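Local structure of epidermin leader peptide processing serine protease EpiP (Staphylococcus aureus subsp. aureus, 3QFH) at residues A219-A224 with Q261-Y266; G317-K322 with D337-G342. The protein is a subtilisin-like serine protease that probably cleaves the leader peptide from the precursor of the lantibiotic epidermin. All coordinates share one frame; numbering follows the deposited sequence.

Both contacts belong to the subtilase part of the chain and follow one another in sequence: interaction 1 is complete before interaction 2 begins. Their centres lie 26 Å apart, on opposite sides of the chain's centre, and their nearest atoms are about 11 Å from each other, so they do not touch. What joins them is the seven-stranded parallel sheet. Interaction 1 pairs helices 213-225 and 254-269, which precede sheet strands 230-233 and 273-277; interaction 2 pairs strands 314-319 and 338-341, the last two of that sheet. One thus belongs to a helix layer and the other to the sheet edge of the alpha/beta core of a subtilisin-like protease.

Interaction 1 (A219-A224 with Q261-Y266); sequences AIVQAA and QKAINY
Ile220 and Ala263 bring the two helices together, with CB of Ile220 and CB of Ala263 3.9 Å apart. The segments run almost parallel, 8° between their directions, and their axes approach to 8.6 Å, a spacing that the small Ala263 at the interface suits well. Among the aliphatic contacts, the two branches of Ile220 divide the work. In Ile220 a chi1 of -66°, which places the CG1 branch, leaves CG2 anti to the backbone N and 3.6 Å from O of Ala263, while CD1 of Ile220 lies 4.3 Å from CG1 of Ile264. Ile220 also touches Ile129 of strand 126-130. Val221 reaches Ala263 too, its CG2 lying 4.2 Å from the CB of Ala263.

The aromatic contacts belong to Tyr266. Its ring, carried over to the neighbouring helix by a chi1 of -179°, crosses the Val221 side chain at about a right angle, with CE2 of Tyr266 3.8 Å from CG1 of Val221 in an oblique approach. Ala224 meets the ring at its edge, near the ring plane, its CB lying 4.4 Å from CD2 of Tyr266. Beyond these apolar atoms the hydroxyl of Tyr266 hydrogen-bonds to the side chain of Asn225, one residue past Ala224 on the same helix.

As expected of adjacent helices packed on one face of a parallel alpha/beta sheet, the pairing rests on largely buried apolar packing, which sets no hydrogen-bonding pattern between these two segments.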
ATOM      1  N   ALA A 219      -2.538  -8.138   7.494  1.00 25.17           N
ATOM      2  CA  ALA A 219      -2.978  -8.223   6.102  1.00 25.07           C
ATOM      3  C   ALA A 219      -1.812  -8.600   5.180  1.00 24.70           C
ATOM      4  O   ALA A 219      -1.987  -9.375   4.229  1.00 24.37           O
ATOM      5  CB  ALA A 219      -3.665  -6.894   5.644  1.00 23.03           C
ATOM      6  N   ILE A 220      -0.619  -8.076   5.468  1.00 23.77           N
ATOM      7  CA  ILE A 220       0.557  -8.405   4.673  1.00 22.96           C
ATOM      8  C   ILE A 220       0.887  -9.887   4.838  1.00 24.01           C
ATOM      9  O   ILE A 220       1.158 -10.583   3.867  1.00 24.33           O
ATOM     10  CB  ILE A 220       1.760  -7.553   5.067  1.00 23.35           C
ATOM     11  CG1 ILE A 220       1.477  -6.091   4.710  1.00 21.79           C
ATOM     12  CG2 ILE A 220       3.038  -8.046   4.352  1.00 22.80           C
ATOM     13  CD1 ILE A 220       2.543  -5.169   5.135  1.00 25.49           C
ATOM     14  N   VAL A 221       0.862 -10.364   6.070  1.00 24.70           N
ATOM     15  CA  VAL A 221       1.095 -11.784   6.345  1.00 26.35           C
ATOM     16  C   VAL A 221       0.025 -12.664   5.672  1.00 27.85           C
ATOM     17  O   VAL A 221       0.332 -13.723   5.094  1.00 29.15           O
ATOM     18  CB  VAL A 221       1.131 -12.049   7.876  1.00 27.43           C
ATOM     19  CG1 VAL A 221       1.102 -13.530   8.173  1.00 26.90           C
ATOM     20  CG2 VAL A 221       2.389 -11.398   8.508  1.00 25.97           C
ATOM     21  N   GLN A 222      -1.226 -12.238   5.747  1.00 28.09           N
ATOM     22  CA  GLN A 222      -2.305 -13.012   5.148  1.00 31.08           C
ATOM     23  C   GLN A 222      -2.137 -13.112   3.621  1.00 29.61           C
ATOM     24  O   GLN A 222      -2.287 -14.198   3.037  1.00 27.73           O
ATOM     25  CB  GLN A 222      -3.663 -12.384   5.473  1.00 32.40           C
ATOM     26  CG  GLN A 222      -4.816 -13.211   4.982  1.00 38.09           C
ATOM     27  CD  GLN A 222      -4.875 -14.551   5.672  1.00 42.34           C
ATOM     28  OE1 GLN A 222      -4.943 -14.617   6.898  1.00 47.09           O
ATOM     29  NE2 GLN A 222      -4.837 -15.625   4.894  1.00 39.69           N
ATOM     30  N   ALA A 223      -1.824 -11.979   3.002  1.00 26.42           N
ATOM     31  CA  ALA A 223      -1.629 -11.887   1.548  1.00 27.30           C
ATOM     32  C   ALA A 223      -0.495 -12.807   1.100  1.00 27.90           C
ATOM     33  O   ALA A 223      -0.624 -13.519   0.096  1.00 29.17           O
ATOM     34  CB  ALA A 223      -1.336 -10.448   1.130  1.00 23.13           C
ATOM     35  N   ALA A 224       0.601 -12.778   1.848  1.00 27.27           N
ATOM     36  CA  ALA A 224       1.752 -13.613   1.566  1.00 28.27           C
ATOM     37  C   ALA A 224       1.404 -15.084   1.768  1.00 28.95           C
ATOM     38  O   ALA A 224       1.839 -15.938   0.990  1.00 29.02           O
ATOM     39  CB  ALA A 224       2.941 -13.211   2.431  1.00 27.23           C
ATOM     40  N   GLN A 261       7.741  -3.979   9.711  1.00 29.10           N
ATOM     41  CA  GLN A 261       8.967  -4.402   9.031  1.00 29.57           C
ATOM     42  C   GLN A 261       9.046  -5.927   9.018  1.00 29.08           C
ATOM     43  O   GLN A 261       9.469  -6.508   8.033  1.00 25.55           O
ATOM     44  CB  GLN A 261      10.230  -3.834   9.694  1.00 30.69           C
ATOM     45  CG  GLN A 261      11.524  -4.261   9.003  1.00 31.35           C
ATOM     46  CD  GLN A 261      11.627  -3.719   7.591  1.00 30.51           C
ATOM     47  OE1 GLN A 261      12.069  -2.595   7.385  1.00 29.64           O
ATOM     48  NE2 GLN A 261      11.208  -4.517   6.610  1.00 29.96           N
ATOM     49  N   LYS A 262       8.630  -6.576  10.107  1.00 29.01           N
ATOM     50  CA  LYS A 262       8.655  -8.051  10.147  1.00 30.23           C
ATOM     51  C   LYS A 262       7.637  -8.652   9.177  1.00 28.55           C
ATOM     52  O   LYS A 262       7.902  -9.672   8.569  1.00 28.89           O
ATOM     53  CB  LYS A 262       8.465  -8.592  11.571  1.00 31.85           C
ATOM     54  CG  LYS A 262       9.672  -8.339  12.465  1.00 34.14           C
ATOM     55  CD  LYS A 262       9.394  -8.599  13.957  1.00 41.49           C
ATOM     56  CE  LYS A 262       9.117 -10.064  14.276  1.00 45.10           C
ATOM     57  NZ  LYS A 262       8.900 -10.294  15.755  1.00 48.54           N
ATOM     58  N   ALA A 263       6.491  -8.006   9.013  1.00 27.53           N
ATOM     59  CA  ALA A 263       5.481  -8.483   8.060  1.00 27.79           C
ATOM     60  C   ALA A 263       6.072  -8.458   6.634  1.00 26.81           C
ATOM     61  O   ALA A 263       5.971  -9.427   5.888  1.00 26.26           O
ATOM     62  CB  ALA A 263       4.227  -7.608   8.130  1.00 25.93           C
ATOM     63  N   ILE A 264       6.678  -7.325   6.278  1.00 26.11           N
ATOM     64  CA  ILE A 264       7.344  -7.128   4.978  1.00 26.30           C
ATOM     65  C   ILE A 264       8.434  -8.208   4.709  1.00 27.00           C
ATOM     66  O   ILE A 264       8.502  -8.787   3.625  1.00 26.13           O
ATOM     67  CB  ILE A 264       7.929  -5.685   4.901  1.00 25.07           C
ATOM     68  CG1 ILE A 264       6.775  -4.682   4.842  1.00 25.93           C
ATOM     69  CG2 ILE A 264       8.843  -5.499   3.676  1.00 26.26           C
ATOM     70  CD1 ILE A 264       7.177  -3.240   5.021  1.00 29.96           C
ATOM     71  N   ASN A 265       9.247  -8.498   5.708  1.00 27.81           N
ATOM     72  CA  ASN A 265      10.308  -9.502   5.558  1.00 28.84           C
ATOM     73  C   ASN A 265       9.717 -10.901   5.498  1.00 28.33           C
ATOM     74  O   ASN A 265      10.263 -11.787   4.836  1.00 31.15           O
ATOM     75  CB  ASN A 265      11.348  -9.354   6.664  1.00 29.32           C
ATOM     76  CG  ASN A 265      12.122  -8.029   6.569  1.00 31.09           C
ATOM     77  OD1 ASN A 265      12.100  -7.354   5.539  1.00 33.04           O
ATOM     78  ND2 ASN A 265      12.823  -7.677   7.631  1.00 31.50           N
ATOM     79  N   TYR A 266       8.600 -11.094   6.185  1.00 28.01           N
ATOM     80  CA  TYR A 266       7.880 -12.354   6.135  1.00 27.92           C
ATOM     81  C   TYR A 266       7.381 -12.556   4.691  1.00 27.73           C
ATOM     82  O   TYR A 266       7.555 -13.635   4.112  1.00 26.63           O
ATOM     83  CB  TYR A 266       6.719 -12.355   7.127  1.00 27.65           C
ATOM     84  CG  TYR A 266       5.908 -13.641   7.164  1.00 28.44           C
ATOM     85  CD1 TYR A 266       6.207 -14.654   8.060  1.00 34.14           C
ATOM     86  CD2 TYR A 266       4.847 -13.835   6.294  1.00 28.74           C
ATOM     87  CE1 TYR A 266       5.459 -15.828   8.094  1.00 36.39           C
ATOM     88  CE2 TYR A 266       4.100 -14.982   6.319  1.00 32.96           C
ATOM     89  CZ  TYR A 266       4.407 -15.979   7.215  1.00 35.01           C
ATOM     90  OH  TYR A 266       3.651 -17.119   7.219  1.00 40.59           O
TER

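Interaction 2 (G317-K322 with D337-G342); sequences GSTDQK and DIAAPG
Thr319 and Pro341 form the last bridge of a parallel strand pair that starts at Gly317 and Ala339 and passes through Ser318 and Ala340. Four backbone hydrogen bonds hold it. Ile338 O receives Gly317 N at 2.8 Å, and Gly317 O takes Ala340 N. From there Ala340 O accepts Thr319 N, and Thr319 O takes Gly342 N at 2.9 Å.

Along the Thr319 side chain, CB sits 4.1 Å from Ala340 O. There it forks: CG2 of Thr319 packs on CB of Ala339 at 3.6 Å, on the sheet face that these two residues share with Pro341. With chi1 at 56°, OG1 of Thr319 lies between the backbone N and the carbonyl carbon and comes to 3.2 Å from Pro341 N. That nitrogen has no hydrogen to give, and OG1 is hydrogen-bonded instead to OE2 of Glu432. On the other face OG of Ser318 lies 3.0 Å from CA of Gly342, a tight fit beside a residue with no side chain, and hydrogen-bonds to OG of Ser326.

This is the edge pair of the parallel sheet in the subtilisin-like alpha/beta fold, strand 338-341 being outermost, and Gly342 lies near, without touching, the probable Ser383-His177-Asp130 catalytic triad. Helix 382-400 covers the face of Ser318 and Ala340, touching both through Ala385, whereas Pro341 on the opposite face packs against helix 103-108 at Trp103 and Ile108.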
ATOM      1  N   GLY A 317       6.962   6.763  -6.214  1.00 23.24           N
ATOM      2  CA  GLY A 317       6.599   8.175  -6.200  1.00 23.93           C
ATOM      3  C   GLY A 317       5.607   8.453  -7.348  1.00 23.72           C
ATOM      4  O   GLY A 317       5.412   7.635  -8.247  1.00 25.63           O
ATOM      5  N   SER A 318       4.985   9.615  -7.328  1.00 24.44           N
ATOM      6  CA  SER A 318       3.983   9.978  -8.338  1.00 23.71           C
ATOM      7  C   SER A 318       4.440  11.099  -9.285  1.00 23.98           C
ATOM      8  O   SER A 318       5.058  12.076  -8.852  1.00 23.86           O
ATOM      9  CB  SER A 318       2.694  10.397  -7.615  1.00 23.92           C
ATOM     10  OG  SER A 318       1.804  11.133  -8.445  1.00 26.97           O
ATOM     11  N   THR A 319       4.112  10.938 -10.573  1.00 22.73           N
ATOM     12  CA  THR A 319       4.393  11.921 -11.611  1.00 24.18           C
ATOM     13  C   THR A 319       3.081  12.561 -12.141  1.00 23.88           C
ATOM     14  O   THR A 319       1.990  11.982 -12.054  1.00 20.50           O
ATOM     15  CB  THR A 319       5.174  11.287 -12.814  1.00 25.24           C
ATOM     16  OG1 THR A 319       4.446  10.173 -13.336  1.00 27.92           O
ATOM     17  CG2 THR A 319       6.568  10.802 -12.402  1.00 23.47           C
ATOM     18  N   ASP A 320       3.192  13.754 -12.708  1.00 24.56           N
ATOM     19  CA  ASP A 320       2.038  14.425 -13.283  1.00 25.36           C
ATOM     20  C   ASP A 320       1.919  14.092 -14.776  1.00 26.72           C
ATOM     21  O   ASP A 320       2.605  13.186 -15.261  1.00 27.59           O
ATOM     22  CB  ASP A 320       2.083  15.940 -13.001  1.00 26.86           C
ATOM     23  CG  ASP A 320       3.201  16.656 -13.733  1.00 27.92           C
ATOM     24  OD1 ASP A 320       3.848  16.039 -14.606  1.00 31.49           O
ATOM     25  OD2 ASP A 320       3.400  17.862 -13.460  1.00 32.58           O
ATOM     26  N   GLN A 321       1.036  14.786 -15.504  1.00 27.77           N
ATOM     27  CA  GLN A 321       0.820  14.489 -16.915  1.00 28.58           C
ATOM     28  C   GLN A 321       1.984  14.881 -17.831  1.00 30.37           C
ATOM     29  O   GLN A 321       2.026  14.445 -18.976  1.00 30.05           O
ATOM     30  CB  GLN A 321      -0.491  15.089 -17.450  1.00 29.81           C
ATOM     31  CG  GLN A 321      -0.546  16.625 -17.588  1.00 29.81           C
ATOM     32  CD  GLN A 321      -0.682  17.323 -16.277  1.00 30.08           C
ATOM     33  OE1 GLN A 321      -0.526  16.705 -15.217  1.00 29.19           O
ATOM     34  NE2 GLN A 321      -0.978  18.623 -16.322  1.00 30.09           N
ATOM     35  N   LYS A 322       2.892  15.729 -17.356  1.00 31.65           N
ATOM     36  CA  LYS A 322       4.098  16.071 -18.130  1.00 32.44           C
ATOM     37  C   LYS A 322       5.317  15.245 -17.663  1.00 32.13           C
ATOM     38  O   LYS A 322       6.458  15.596 -17.925  1.00 30.46           O
ATOM     39  CB  LYS A 322       4.371  17.571 -18.013  1.00 35.05           C
ATOM     40  CG  LYS A 322       3.298  18.396 -18.731  1.00 37.11           C
ATOM     41  CD  LYS A 322       3.468  19.885 -18.556  1.00 45.62           C
ATOM     42  CE  LYS A 322       2.766  20.645 -19.701  1.00 48.97           C
ATOM     43  NZ  LYS A 322       1.395  20.117 -20.023  1.00 49.91           N
ATOM     44  N   ASP A 337      12.205   4.477  -5.474  1.00 24.97           N
ATOM     45  CA  ASP A 337      12.747   3.448  -6.374  1.00 26.07           C
ATOM     46  C   ASP A 337      12.279   3.608  -7.822  1.00 25.92           C
ATOM     47  O   ASP A 337      12.999   3.234  -8.770  1.00 24.90           O
ATOM     48  CB  ASP A 337      12.322   2.061  -5.881  1.00 25.17           C
ATOM     49  CG  ASP A 337      12.933   1.719  -4.528  1.00 28.55           C
ATOM     50  OD1 ASP A 337      14.166   1.833  -4.394  1.00 33.84           O
ATOM     51  OD2 ASP A 337      12.196   1.341  -3.598  1.00 33.38           O
ATOM     52  N   ILE A 338      11.078   4.168  -7.974  1.00 25.08           N
ATOM     53  CA  ILE A 338      10.423   4.301  -9.245  1.00 24.74           C
ATOM     54  C   ILE A 338       9.266   5.300  -9.123  1.00 24.41           C
ATOM     55  O   ILE A 338       8.811   5.611  -8.039  1.00 23.84           O
ATOM     56  CB  ILE A 338       9.872   2.909  -9.668  1.00 25.25           C
ATOM     57  CG1 ILE A 338       9.379   2.895 -11.112  1.00 28.78           C
ATOM     58  CG2 ILE A 338       8.775   2.473  -8.723  1.00 26.49           C
ATOM     59  CD1 ILE A 338       9.174   1.480 -11.669  1.00 24.25           C
ATOM     60  N   ALA A 339       8.787   5.787 -10.252  1.00 24.33           N
ATOM     61  CA  ALA A 339       7.656   6.684 -10.266  1.00 24.56           C
ATOM     62  C   ALA A 339       6.624   6.234 -11.306  1.00 24.44           C
ATOM     63  O   ALA A 339       6.965   5.656 -12.331  1.00 24.92           O
ATOM     64  CB  ALA A 339       8.129   8.097 -10.565  1.00 24.71           C
ATOM     65  N   ALA A 340       5.351   6.477 -11.026  1.00 24.33           N
ATOM     66  CA  ALA A 340       4.286   6.191 -11.988  1.00 22.58           C
ATOM     67  C   ALA A 340       3.320   7.389 -11.904  1.00 22.67           C
ATOM     68  O   ALA A 340       3.346   8.123 -10.913  1.00 22.38           O
ATOM     69  CB  ALA A 340       3.588   4.882 -11.661  1.00 21.36           C
ATOM     70  N   PRO A 341       2.496   7.609 -12.944  1.00 23.44           N
ATOM     71  CA  PRO A 341       1.537   8.743 -12.942  1.00 24.35           C
ATOM     72  C   PRO A 341       0.507   8.692 -11.815  1.00 25.08           C
ATOM     73  O   PRO A 341      -0.222   7.690 -11.646  1.00 22.35           O
ATOM     74  CB  PRO A 341       0.832   8.596 -14.288  1.00 26.39           C
ATOM     75  CG  PRO A 341       1.823   7.858 -15.153  1.00 25.44           C
ATOM     76  CD  PRO A 341       2.470   6.884 -14.227  1.00 23.79           C
ATOM     77  N   GLY A 342       0.482   9.752 -11.014  1.00 22.71           N
ATOM     78  CA  GLY A 342      -0.462   9.847  -9.931  1.00 23.49           C
ATOM     79  C   GLY A 342      -1.241  11.154  -9.944  1.00 24.38           C
ATOM     80  O   GLY A 342      -2.125  11.334  -9.137  1.00 24.69           O
TER